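Tautomerase (Bordetella trematum, PDB 6VVR) belongs to the tautomerase superfamily and builds a trimer from subunits that each carry two beta-alpha-beta units. Local coordinates at residues L3-M8 against A40-Y45; M60-V65 against R99-D104. All blocks are in the same frame, centred on the assembly; numbering follows the deposited sequence.

Contact 1: residues L3-M8 against A40-Y45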
ATOM      1  N   LEU A   3       3.844  -6.940   6.078  1.00 20.41           N
ATOM      2  CA  LEU A   3       4.472  -6.932   4.763  1.00 22.17           C
ATOM      3  C   LEU A   3       3.438  -7.200   3.684  1.00 22.36           C
ATOM      4  O   LEU A   3       2.623  -8.117   3.813  1.00 21.83           O
ATOM      5  CB  LEU A   3       5.578  -7.985   4.672  1.00 18.91           C
ATOM      6  CG  LEU A   3       6.943  -7.677   5.289  1.00 20.47           C
ATOM      7  CD1 LEU A   3       6.856  -7.474   6.801  1.00 21.92           C
ATOM      8  CD2 LEU A   3       7.921  -8.790   4.953  1.00 23.53           C
ATOM      9  N   ASN A   4       3.481  -6.422   2.612  1.00 21.85           N
ATOM     10  CA  ASN A   4       2.768  -6.802   1.405  1.00 21.71           C
ATOM     11  C   ASN A   4       3.774  -6.843   0.271  1.00 24.13           C
ATOM     12  O   ASN A   4       4.550  -5.895   0.080  1.00 22.00           O
ATOM     13  CB  ASN A   4       1.575  -5.884   1.107  1.00 26.17           C
ATOM     14  CG  ASN A   4       1.918  -4.426   1.142  1.00 27.08           C
ATOM     15  OD1 ASN A   4       2.127  -3.804   0.095  1.00 30.59           O
ATOM     16  ND2 ASN A   4       1.932  -3.851   2.336  1.00 29.08           N
ATOM     17  N   VAL A   5       3.779  -7.966  -0.444  1.00 20.80           N
ATOM     18  CA  VAL A   5       4.854  -8.349  -1.345  1.00 20.78           C
ATOM     19  C   VAL A   5       4.289  -8.478  -2.748  1.00 21.58           C
ATOM     20  O   VAL A   5       3.199  -9.026  -2.944  1.00 24.89           O
ATOM     21  CB  VAL A   5       5.497  -9.676  -0.902  1.00 25.50           C
ATOM     22  CG1 VAL A   5       6.722  -9.983  -1.758  1.00 22.62           C
ATOM     23  CG2 VAL A   5       5.844  -9.594   0.564  1.00 27.11           C
ATOM     24  N   HIS A   6       5.050  -8.000  -3.725  1.00 18.67           N
ATOM     25  CA  HIS A   6       4.568  -7.831  -5.087  1.00 23.43           C
ATOM     26  C   HIS A   6       5.616  -8.419  -6.014  1.00 21.71           C
ATOM     27  O   HIS A   6       6.753  -7.947  -6.021  1.00 21.63           O
ATOM     28  CB  HIS A   6       4.331  -6.343  -5.372  1.00 21.79           C
ATOM     29  CG  HIS A   6       3.449  -5.687  -4.354  1.00 23.63           C
ATOM     30  ND1 HIS A   6       2.094  -5.522  -4.544  1.00 23.72           N
ATOM     31  CD2 HIS A   6       3.719  -5.196  -3.119  1.00 23.87           C
ATOM     32  CE1 HIS A   6       1.570  -4.936  -3.480  1.00 25.73           C
ATOM     33  NE2 HIS A   6       2.534  -4.731  -2.600  1.00 23.82           N
ATOM     34  N   ILE A   7       5.258  -9.478  -6.742  1.00 21.81           N
ATOM     35  CA  ILE A   7       6.219 -10.223  -7.549  1.00 20.27           C
ATOM     36  C   ILE A   7       5.623 -10.464  -8.927  1.00 20.43           C
ATOM     37  O   ILE A   7       4.422 -10.315  -9.150  1.00 22.42           O
ATOM     38  CB  ILE A   7       6.637 -11.562  -6.904  1.00 20.41           C
ATOM     39  CG1 ILE A   7       5.447 -12.502  -6.782  1.00 21.28           C
ATOM     40  CG2 ILE A   7       7.269 -11.327  -5.540  1.00 21.19           C
ATOM     41  CD1 ILE A   7       5.835 -13.907  -6.329  1.00 25.69           C
ATOM     42  N   MET A   8       6.492 -10.832  -9.860  1.00 23.57           N
ATOM     43  CA  MET A   8       6.048 -11.161 -11.201  1.00 25.29           C
ATOM     44  C   MET A   8       5.376 -12.528 -11.200  1.00 26.18           C
ATOM     45  O   MET A   8       5.751 -13.425 -10.436  1.00 26.69           O
ATOM     46  CB  MET A   8       7.230 -11.167 -12.176  1.00 25.97           C
ATOM     47  CG  MET A   8       8.036  -9.876 -12.202  1.00 26.44           C
ATOM     48  SD  MET A   8       6.964  -8.450 -12.425  1.00 27.59           S
ATOM     49  CE  MET A   8       6.303  -8.743 -14.059  1.00 28.38           C
ATOM     50  N   ALA A  40       2.771 -11.419   6.280  1.00 22.13           N
ATOM     51  CA  ALA A  40       3.104 -11.060   4.911  1.00 20.10           C
ATOM     52  C   ALA A  40       2.049 -11.625   3.977  1.00 21.53           C
ATOM     53  O   ALA A  40       1.600 -12.761   4.147  1.00 22.74           O
ATOM     54  CB  ALA A  40       4.503 -11.554   4.514  1.00 20.69           C
ATOM     55  N   ILE A  41       1.636 -10.812   3.006  1.00 19.78           N
ATOM     56  CA  ILE A  41       0.680 -11.231   1.994  1.00 19.64           C
ATOM     57  C   ILE A  41       1.279 -10.909   0.638  1.00 20.43           C
ATOM     58  O   ILE A  41       2.016  -9.929   0.487  1.00 22.20           O
ATOM     59  CB  ILE A  41      -0.706 -10.557   2.179  1.00 20.64           C
ATOM     60  CG1 ILE A  41      -0.635  -9.041   1.970  1.00 19.42           C
ATOM     61  CG2 ILE A  41      -1.234 -10.829   3.580  1.00 19.19           C
ATOM     62  CD1 ILE A  41      -1.982  -8.335   2.254  1.00 22.20           C
ATOM     63  N   LEU A  42       0.945 -11.736  -0.349  1.00 22.38           N
ATOM     64  CA  LEU A  42       1.613 -11.759  -1.638  1.00 24.46           C
ATOM     65  C   LEU A  42       0.633 -11.511  -2.775  1.00 24.39           C
ATOM     66  O   LEU A  42      -0.513 -11.978  -2.748  1.00 22.51           O
ATOM     67  CB  LEU A  42       2.297 -13.119  -1.839  1.00 21.76           C
ATOM     68  CG  LEU A  42       3.059 -13.411  -3.129  1.00 25.69           C
ATOM     69  CD1 LEU A  42       4.148 -12.386  -3.357  1.00 29.86           C
ATOM     70  CD2 LEU A  42       3.653 -14.796  -3.031  1.00 29.63           C
ATOM     71  N   GLN A  43       1.105 -10.781  -3.789  1.00 23.03           N
ATOM     72  CA  GLN A  43       0.371 -10.573  -5.031  1.00 27.84           C
ATOM     73  C   GLN A  43       1.301 -10.720  -6.225  1.00 25.28           C
ATOM     74  O   GLN A  43       2.458 -10.288  -6.168  1.00 22.67           O
ATOM     75  CB  GLN A  43      -0.275  -9.194  -5.086  1.00 28.55           C
ATOM     76  CG  GLN A  43      -1.771  -9.248  -4.909  1.00 39.17           C
ATOM     77  CD  GLN A  43      -2.316  -7.962  -4.357  1.00 41.10           C
ATOM     78  OE1 GLN A  43      -1.612  -6.948  -4.294  1.00 43.90           O
ATOM     79  NE2 GLN A  43      -3.570  -7.995  -3.927  1.00 41.27           N
ATOM     80  N   GLU A  44       0.771 -11.290  -7.314  1.00 24.08           N
ATOM     81  CA  GLU A  44       1.515 -11.520  -8.548  1.00 24.74           C
ATOM     82  C   GLU A  44       1.050 -10.570  -9.648  1.00 25.25           C
ATOM     83  O   GLU A  44      -0.137 -10.265  -9.759  1.00 23.48           O
ATOM     84  CB  GLU A  44       1.331 -12.944  -9.082  1.00 30.30           C
ATOM     85  CG  GLU A  44       1.664 -14.090  -8.194  1.00 33.54           C
ATOM     86  CD  GLU A  44       1.612 -15.381  -8.998  1.00 34.86           C
ATOM     87  OE1 GLU A  44       0.667 -15.551  -9.802  1.00 42.35           O
ATOM     88  OE2 GLU A  44       2.539 -16.194  -8.882  1.00 37.14           O
ATOM     89  N   TYR A  45       1.984 -10.161 -10.506  1.00 24.26           N
ATOM     90  CA  TYR A  45       1.696  -9.226 -11.591  1.00 23.52           C
ATOM     91  C   TYR A  45       2.124  -9.799 -12.932  1.00 25.09           C
ATOM     92  O   TYR A  45       3.235 -10.323 -13.064  1.00 24.80           O
ATOM     93  CB  TYR A  45       2.407  -7.886 -11.386  1.00 23.94           C
ATOM     94  CG  TYR A  45       1.930  -7.181 -10.146  1.00 24.03           C
ATOM     95  CD1 TYR A  45       2.307  -7.633  -8.885  1.00 20.37           C
ATOM     96  CD2 TYR A  45       1.067  -6.098 -10.229  1.00 21.82           C
ATOM     97  CE1 TYR A  45       1.849  -7.014  -7.750  1.00 21.18           C
ATOM     98  CE2 TYR A  45       0.607  -5.464  -9.087  1.00 23.02           C
ATOM     99  CZ  TYR A  45       1.005  -5.932  -7.854  1.00 24.62           C
ATOM    100  OH  TYR A  45       0.558  -5.317  -6.706  1.00 24.58           O
TER
HETATM  101  O   HOH W   1       4.972 -15.714  -9.368  1.00 26.29           O

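Contact 2: residues M60-V65 against R99-D104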
ATOM      1  N   MET A  60      10.453  -7.084 -11.679  1.00 28.33           N
ATOM      2  CA  MET A  60      10.603  -6.382 -10.415  1.00 26.11           C
ATOM      3  C   MET A  60      10.066  -7.260  -9.295  1.00 26.79           C
ATOM      4  O   MET A  60       9.270  -8.179  -9.515  1.00 22.61           O
ATOM      5  CB  MET A  60       9.879  -5.022 -10.412  1.00 27.86           C
ATOM      6  CG  MET A  60       8.363  -5.086 -10.477  1.00 26.03           C
ATOM      7  SD  MET A  60       7.619  -5.272  -8.830  1.00 23.73           S
ATOM      8  CE  MET A  60       6.263  -6.391  -9.219  1.00 24.30           C
ATOM      9  N   ALA A  61      10.531  -6.969  -8.088  1.00 24.23           N
ATOM     10  CA  ALA A  61       9.882  -7.419  -6.871  1.00 21.76           C
ATOM     11  C   ALA A  61       9.871  -6.243  -5.914  1.00 23.51           C
ATOM     12  O   ALA A  61      10.766  -5.391  -5.942  1.00 22.31           O
ATOM     13  CB  ALA A  61      10.579  -8.629  -6.232  1.00 23.85           C
ATOM     14  N   LEU A  62       8.837  -6.188  -5.086  1.00 22.47           N
ATOM     15  CA  LEU A  62       8.654  -5.077  -4.163  1.00 22.20           C
ATOM     16  C   LEU A  62       8.150  -5.610  -2.833  1.00 23.18           C
ATOM     17  O   LEU A  62       7.165  -6.352  -2.801  1.00 22.17           O
ATOM     18  CB  LEU A  62       7.664  -4.057  -4.731  1.00 21.17           C
ATOM     19  CG  LEU A  62       7.310  -2.912  -3.782  1.00 21.49           C
ATOM     20  CD1 LEU A  62       8.532  -2.002  -3.543  1.00 23.41           C
ATOM     21  CD2 LEU A  62       6.124  -2.124  -4.328  1.00 21.56           C
ATOM     22  N   VAL A  63       8.827  -5.243  -1.743  1.00 20.87           N
ATOM     23  CA  VAL A  63       8.383  -5.567  -0.389  1.00 20.35           C
ATOM     24  C   VAL A  63       8.063  -4.255   0.314  1.00 22.14           C
ATOM     25  O   VAL A  63       8.959  -3.440   0.555  1.00 22.42           O
ATOM     26  CB  VAL A  63       9.439  -6.373   0.393  1.00 20.31           C
ATOM     27  CG1 VAL A  63       8.910  -6.749   1.780  1.00 21.99           C
ATOM     28  CG2 VAL A  63       9.861  -7.638  -0.376  1.00 20.06           C
ATOM     29  N   ASN A  64       6.789  -4.046   0.639  1.00 19.87           N
ATOM     30  CA  ASN A  64       6.356  -2.916   1.446  1.00 20.26           C
ATOM     31  C   ASN A  64       6.177  -3.363   2.889  1.00 23.56           C
ATOM     32  O   ASN A  64       5.479  -4.352   3.150  1.00 23.54           O
ATOM     33  CB  ASN A  64       5.039  -2.348   0.920  1.00 21.31           C
ATOM     34  CG  ASN A  64       5.177  -1.736  -0.456  1.00 25.60           C
ATOM     35  OD1 ASN A  64       6.223  -1.190  -0.804  1.00 21.98           O
ATOM     36  ND2 ASN A  64       4.113  -1.825  -1.249  1.00 24.70           N
ATOM     37  N   VAL A  65       6.780  -2.624   3.822  1.00 20.05           N
ATOM     38  CA  VAL A  65       6.773  -2.964   5.243  1.00 20.62           C
ATOM     39  C   VAL A  65       6.164  -1.804   6.014  1.00 24.73           C
ATOM     40  O   VAL A  65       6.728  -0.700   6.029  1.00 22.31           O
ATOM     41  CB  VAL A  65       8.182  -3.256   5.777  1.00 20.78           C
ATOM     42  CG1 VAL A  65       8.102  -3.708   7.240  1.00 20.80           C
ATOM     43  CG2 VAL A  65       8.910  -4.267   4.900  1.00 19.76           C
ATOM     44  N   ARG A  99      13.090  -4.045  -4.642  1.00 23.11           N
ATOM     45  CA  ARG A  99      13.021  -2.844  -3.823  1.00 19.96           C
ATOM     46  C   ARG A  99      12.283  -3.160  -2.528  1.00 23.08           C
ATOM     47  O   ARG A  99      11.345  -3.961  -2.521  1.00 21.52           O
ATOM     48  CB  ARG A  99      12.316  -1.698  -4.557  1.00 20.97           C
ATOM     49  CG  ARG A  99      13.114  -1.093  -5.709  1.00 24.71           C
ATOM     50  CD  ARG A  99      14.462  -0.522  -5.251  1.00 24.52           C
ATOM     51  NE  ARG A  99      15.198   0.076  -6.373  1.00 23.07           N
ATOM     52  CZ  ARG A  99      15.985  -0.603  -7.206  1.00 26.69           C
ATOM     53  NH1 ARG A  99      16.611   0.028  -8.195  1.00 27.39           N
ATOM     54  NH2 ARG A  99      16.150  -1.913  -7.056  1.00 25.16           N
ATOM     55  N   VAL A 100      12.715  -2.523  -1.437  1.00 22.92           N
ATOM     56  CA  VAL A 100      12.078  -2.633  -0.126  1.00 19.08           C
ATOM     57  C   VAL A 100      11.758  -1.227   0.354  1.00 21.61           C
ATOM     58  O   VAL A 100      12.621  -0.347   0.294  1.00 24.44           O
ATOM     59  CB  VAL A 100      12.984  -3.330   0.905  1.00 21.07           C
ATOM     60  CG1 VAL A 100      12.258  -3.430   2.261  1.00 21.40           C
ATOM     61  CG2 VAL A 100      13.429  -4.685   0.417  1.00 22.67           C
ATOM     62  N   VAL A 101      10.535  -1.018   0.840  1.00 19.90           N
ATOM     63  CA  VAL A 101      10.093   0.268   1.372  1.00 18.84           C
ATOM     64  C   VAL A 101       9.608   0.049   2.798  1.00 20.33           C
ATOM     65  O   VAL A 101       8.764  -0.821   3.040  1.00 20.52           O
ATOM     66  CB  VAL A 101       8.964   0.880   0.528  1.00 20.63           C
ATOM     67  CG1 VAL A 101       8.524   2.219   1.124  1.00 23.43           C
ATOM     68  CG2 VAL A 101       9.403   1.011  -0.919  1.00 22.97           C
ATOM     69  N   LEU A 102      10.141   0.828   3.735  1.00 20.59           N
ATOM     70  CA  LEU A 102       9.703   0.790   5.123  1.00 20.23           C
ATOM     71  C   LEU A 102       8.856   2.023   5.390  1.00 22.31           C
ATOM     72  O   LEU A 102       9.256   3.143   5.047  1.00 22.49           O
ATOM     73  CB  LEU A 102      10.886   0.759   6.095  1.00 19.17           C
ATOM     74  CG  LEU A 102      11.999  -0.266   5.860  1.00 20.56           C
ATOM     75  CD1 LEU A 102      13.040  -0.161   6.970  1.00 19.58           C
ATOM     76  CD2 LEU A 102      11.450  -1.700   5.763  1.00 19.45           C
ATOM     77  N   ARG A 103       7.691   1.818   5.987  1.00 20.01           N
ATOM     78  CA  ARG A 103       6.840   2.920   6.425  1.00 21.50           C
ATOM     79  C   ARG A 103       6.790   2.882   7.946  1.00 20.84           C
ATOM     80  O   ARG A 103       6.205   1.964   8.528  1.00 20.53           O
ATOM     81  CB  ARG A 103       5.446   2.816   5.809  1.00 21.88           C
ATOM     82  CG  ARG A 103       5.484   2.576   4.303  1.00 25.57           C
ATOM     83  CD  ARG A 103       4.226   3.085   3.626  1.00 28.74           C
ATOM     84  NE  ARG A 103       4.158   2.624   2.244  1.00 30.05           N
ATOM     85  CZ  ARG A 103       3.684   1.436   1.875  1.00 26.52           C
ATOM     86  NH1 ARG A 103       3.648   1.118   0.588  1.00 23.06           N
ATOM     87  NH2 ARG A 103       3.224   0.582   2.789  1.00 22.35           N
ATOM     88  N   ASP A 104       7.445   3.856   8.580  1.00 22.31           N
ATOM     89  CA  ASP A 104       7.436   3.980  10.036  1.00 22.55           C
ATOM     90  C   ASP A 104       6.048   4.414  10.482  1.00 24.25           C
ATOM     91  O   ASP A 104       5.591   5.500  10.114  1.00 24.31           O
ATOM     92  CB  ASP A 104       8.479   4.998  10.491  1.00 24.76           C
ATOM     93  CG  ASP A 104       9.760   4.354  11.016  1.00 27.10           C
ATOM     94  OD1 ASP A 104       9.848   3.114  11.082  1.00 26.88           O
ATOM     95  OD2 ASP A 104      10.683   5.116  11.382  1.00 31.61           O
TER

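Contact 1: residues L3-M8 against A40-Y45
Leu-3 to Met-8 and Ala-40 to Tyr-45 run parallel and pair residue for residue, their short axes 4.6 Å apart at closest and at 29° to each other, joined by five backbone hydrogen bonds. These are the two strands of a beta-alpha-beta unit, and helix 13-31, which links them, packs on the face that carries Leu-3, Val-5, Ile-7 and Leu-42. There Leu-42 CD1 lies 3.7 Å from Ile-7 CG1 and 3.9 Å from Val-5 CG1; the Ile-7 and Leu-42 side chains cross at about a right angle. The face of Asn-4, Ile-41, His-6 and Gln-43 is mixed, and polar groups meet at His-6. His-6 ND1 and Tyr-45 OH share a hydrogen bond of 2.7 Å, the two rings meeting rim to rim with planes at 46°. With CG of Tyr-45 anti to its carbonyl carbon (chi1 -63°), the ring leans back over the strand pair until its hydroxyl reaches the imidazole. On the far side of that imidazole, NE2 donates to a lone pair of Asn-4 OD1 at 2.9 Å, an oxygen that Asn-64 ND2 also holds. Both ring nitrogens are thus engaged, which fixes the rotation of the buried imidazole.

Contact 2: residues M60-V65 against R99-D104
Val-65 and Leu-102 lie side by side and point the same way in the second beta-alpha-beta unit of this tautomerase fold, where strands 61-68 and 98-105 run parallel and helix 73-91 makes the crossover. Leu-102 CD2 sits 3.6 Å from Val-65 CB, and CG of Leu-102, anti to its carbonyl carbon (chi1 -50°), starts the branch that brings this methyl alongside the valine. Val-63 and Val-100 occupy the same helix-covered face. On the reverse face Leu-62 and Arg-99 cross at about a right angle, CD1 of the leucine resting 3.9 Å from Arg-99 CB, while the far end of the arginine leads away to Lys-96 O. Asn-64 runs beside Val-101, its OD1 3.7 Å from Val-101 CB. Arg-103 comes obliquely across Asn-64, extended from CG to NE, with amide and guanidinium planes 51° apart. This is packing between polar groups: Asn-64 ND2 hydrogen-bonds to Asn-4 OD1, and the guanidinium forms salt bridges with Asp-66 of its own chain and Asp-66 of the third subunit. Those carboxylates probably offset the charge of the Arg-103 side chains of the neighbouring subunits, which come close. At the root of the arginine, Arg-103 N donates to Val-65 O at 2.7 Å.

How the contacts relate
From the N terminus, strand 2-8 leads through helix 13-31 to strand 39-45, and contact 1 closes that excursion. The chain then passes the small hairpin of strands 50-52 and 55-56 and enters strand 61-68, from which helix 73-91 returns it to strand 98-105, where contact 2 closes. The two closures follow in series, neither nested nor crossed, and repeat one construction principle. They are joined through the sheet: strands 2-8 and 61-68 are antiparallel neighbours at the middle of the four-stranded sheet, with probable hydrogen bonds from His-6 N to Leu-62 O and Asn-4 N to Asn-64 O. Contacts 1 and 2 both also reach the third subunit.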